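Local coordinates for protein epsin-1 (Saccharomyces cerevisiae, PDB 5LOZ) that binds phosphoinositide-rich membranes, ubiquitin and clathrin as an endocytic adaptor, the ENTH domain being the part modelled here, at residues Y69-R72 with C78-W81. Residues are numbered along the deposited sequence; the frame is centred on the assembly and turned at random.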
ATOM      1  N   TYR A  69       0.600  -4.238  -4.192  1.00 11.37           N
ATOM      2  CA  TYR A  69       1.422  -5.423  -4.331  1.00 10.59           C
ATOM      3  C   TYR A  69       0.936  -6.536  -3.379  1.00 10.87           C
ATOM      4  O   TYR A  69       0.910  -7.717  -3.731  1.00 10.28           O
ATOM      5  CB  TYR A  69       2.871  -5.126  -4.050  1.00 12.02           C
ATOM      6  CG  TYR A  69       3.827  -6.161  -4.591  1.00 15.18           C
ATOM      7  CD1 TYR A  69       4.259  -6.110  -5.904  1.00 17.67           C
ATOM      8  CD2 TYR A  69       4.304  -7.187  -3.796  1.00 15.48           C
ATOM      9  CE1 TYR A  69       5.143  -7.033  -6.419  1.00 19.38           C
ATOM     10  CE2 TYR A  69       5.202  -8.135  -4.304  1.00 17.09           C
ATOM     11  CZ  TYR A  69       5.612  -8.050  -5.629  1.00 18.38           C
ATOM     12  OH  TYR A  69       6.493  -8.936  -6.215  1.00 23.43           O
ATOM     13  N   LEU A  70       0.546  -6.136  -2.173  1.00  8.67           N
ATOM     14  CA  LEU A  70       0.143  -7.057  -1.151  1.00  9.55           C
ATOM     15  C   LEU A  70      -1.135  -7.813  -1.524  1.00 10.44           C
ATOM     16  O   LEU A  70      -1.256  -8.997  -1.228  1.00  9.11           O
ATOM     17  CB  LEU A  70      -0.072  -6.328   0.176  1.00  6.98           C
ATOM     18  CG  LEU A  70       1.147  -5.915   0.993  1.00  9.08           C
ATOM     19  CD1 LEU A  70       0.764  -5.312   2.345  1.00  8.14           C
ATOM     20  CD2 LEU A  70       2.074  -7.130   1.182  1.00 11.90           C
ATOM     21  N   ILE A  71      -2.102  -7.123  -2.111  1.00 10.39           N
ATOM     22  CA  ILE A  71      -3.359  -7.780  -2.482  1.00 11.18           C
ATOM     23  C   ILE A  71      -3.168  -8.651  -3.723  1.00 11.11           C
ATOM     24  O   ILE A  71      -3.931  -9.572  -3.954  1.00 11.09           O
ATOM     25  CB  ILE A  71      -4.573  -6.806  -2.623  1.00 10.31           C
ATOM     26  CG1 ILE A  71      -4.457  -5.912  -3.856  1.00 13.05           C
ATOM     27  CG2 ILE A  71      -4.786  -5.976  -1.314  1.00 12.67           C
ATOM     28  CD1 ILE A  71      -5.737  -5.189  -4.225  1.00  9.83           C
ATOM     29  N   ARG A  72      -2.142  -8.329  -4.526  1.00 12.09           N
ATOM     30  CA  ARG A  72      -1.813  -9.096  -5.691  1.00 11.01           C
ATOM     31  C   ARG A  72      -0.874 -10.287  -5.399  1.00 10.74           C
ATOM     32  O   ARG A  72      -0.918 -11.290  -6.110  1.00 11.11           O
ATOM     33  CB  ARG A  72      -1.232  -8.220  -6.785  1.00 11.79           C
ATOM     34  CG  ARG A  72      -2.192  -7.267  -7.455  1.00 10.62           C
ATOM     35  CD  ARG A  72      -1.431  -6.108  -8.112  1.00 19.58           C
ATOM     36  NE  ARG A  72      -0.589  -6.577  -9.173  1.00 26.54           N
ATOM     37  CZ  ARG A  72       0.604  -6.092  -9.497  1.00 31.72           C
ATOM     38  NH1 ARG A  72       1.132  -5.059  -8.850  1.00 32.30           N
ATOM     39  NH2 ARG A  72       1.275  -6.647 -10.512  1.00 35.29           N
ATOM     40  N   CYS A  78      -4.447  -9.577   3.588  1.00 14.18           N
ATOM     41  CA  CYS A  78      -4.288  -8.235   3.032  1.00 13.87           C
ATOM     42  C   CYS A  78      -5.547  -7.738   2.299  1.00 12.62           C
ATOM     43  O   CYS A  78      -5.911  -6.560   2.397  1.00  9.67           O
ATOM     44  CB  CYS A  78      -3.087  -8.192   2.117  1.00 14.43           C
ATOM     45  SG  CYS A  78      -1.575  -8.633   2.991  1.00 14.95           S
ATOM     46  N   VAL A  79      -6.208  -8.632   1.566  1.00 12.84           N
ATOM     47  CA  VAL A  79      -7.429  -8.275   0.892  1.00 10.26           C
ATOM     48  C   VAL A  79      -8.475  -7.965   1.938  1.00 12.05           C
ATOM     49  O   VAL A  79      -9.151  -6.931   1.861  1.00 12.26           O
ATOM     50  CB  VAL A  79      -7.930  -9.328  -0.059  1.00 12.11           C
ATOM     51  CG1 VAL A  79      -9.273  -8.876  -0.694  1.00 11.58           C
ATOM     52  CG2 VAL A  79      -6.859  -9.623  -1.143  1.00 12.62           C
ATOM     53  N   LEU A  80      -8.600  -8.843   2.934  1.00 13.48           N
ATOM     54  CA  LEU A  80      -9.555  -8.634   4.044  1.00 14.13           C
ATOM     55  C   LEU A  80      -9.376  -7.276   4.683  1.00 13.67           C
ATOM     56  O   LEU A  80     -10.352  -6.545   4.877  1.00  9.90           O
ATOM     57  CB  LEU A  80      -9.418  -9.723   5.125  1.00 13.20           C
ATOM     58  CG  LEU A  80     -10.311 -10.967   5.029  1.00 19.61           C
ATOM     59  CD1 LEU A  80     -10.783 -11.255   3.602  1.00 16.99           C
ATOM     60  CD2 LEU A  80      -9.599 -12.195   5.679  1.00 15.90           C
ATOM     61  N   TRP A  81      -8.129  -6.955   5.021  1.00 11.52           N
ATOM     62  CA  TRP A  81      -7.828  -5.702   5.665  1.00 12.37           C
ATOM     63  C   TRP A  81      -8.336  -4.497   4.813  1.00 13.35           C
ATOM     64  O   TRP A  81      -9.044  -3.641   5.322  1.00 16.07           O
ATOM     65  CB  TRP A  81      -6.348  -5.567   5.920  1.00 12.65           C
ATOM     66  CG  TRP A  81      -5.963  -4.325   6.637  1.00 16.00           C
ATOM     67  CD1 TRP A  81      -5.872  -4.156   7.997  1.00 16.44           C
ATOM     68  CD2 TRP A  81      -5.621  -3.059   6.057  1.00 16.62           C
ATOM     69  NE1 TRP A  81      -5.492  -2.870   8.289  1.00 18.29           N
ATOM     70  CE2 TRP A  81      -5.336  -2.172   7.123  1.00 18.97           C
ATOM     71  CE3 TRP A  81      -5.553  -2.577   4.743  1.00 16.99           C
ATOM     72  CZ2 TRP A  81      -4.958  -0.833   6.908  1.00 23.40           C
ATOM     73  CZ3 TRP A  81      -5.177  -1.232   4.531  1.00 20.16           C
ATOM     74  CH2 TRP A  81      -4.881  -0.394   5.604  1.00 22.54           C
TER
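C78 reaches from helix 76-84 to the C-terminal end of helix 57-73 and packs against L70 and I71. Its CB, pointing at the other helix, lies 3.9 Å from L70 O and close to L70 CB. Beside it, the CG2 methyl of I71 is 4.4 Å from the same C78 CB. One bond further out, SG is set anti to its own carbonyl carbon (chi1 -59°), and there it rests alongside the leucine, 3.9 Å from L70 CB and 4.1 Å from L70 CD1. I71 uses two of its atoms: CG2 touches the backbone carbonyl of C78, while CB takes the CG2 methyl of V79 at 3.9 Å. That valine methyl also comes within 4.1 Å of I71 O, an oxygen hydrogen-bonded by R130 NH1. The backbones come close here, I71 CA standing 5.3 Å from V79 CA. The contact fills the inside of the sharp corner where the chain passes from helix 57-73 to helix 76-84 in the ENTH alpha-alpha superhelix, five residues separating the two segments. Neighbouring helices extend the apolar surface: L70 meets M43 and L46 of helix 36-50, and I71 meets L116, L119 and L120 of helix 106-121. No hydrogen bond or salt bridge crosses between the two segments, so the direct contact between them is van der Waals and hydrophobic in kind, through buried aliphatic carbon and sulfur.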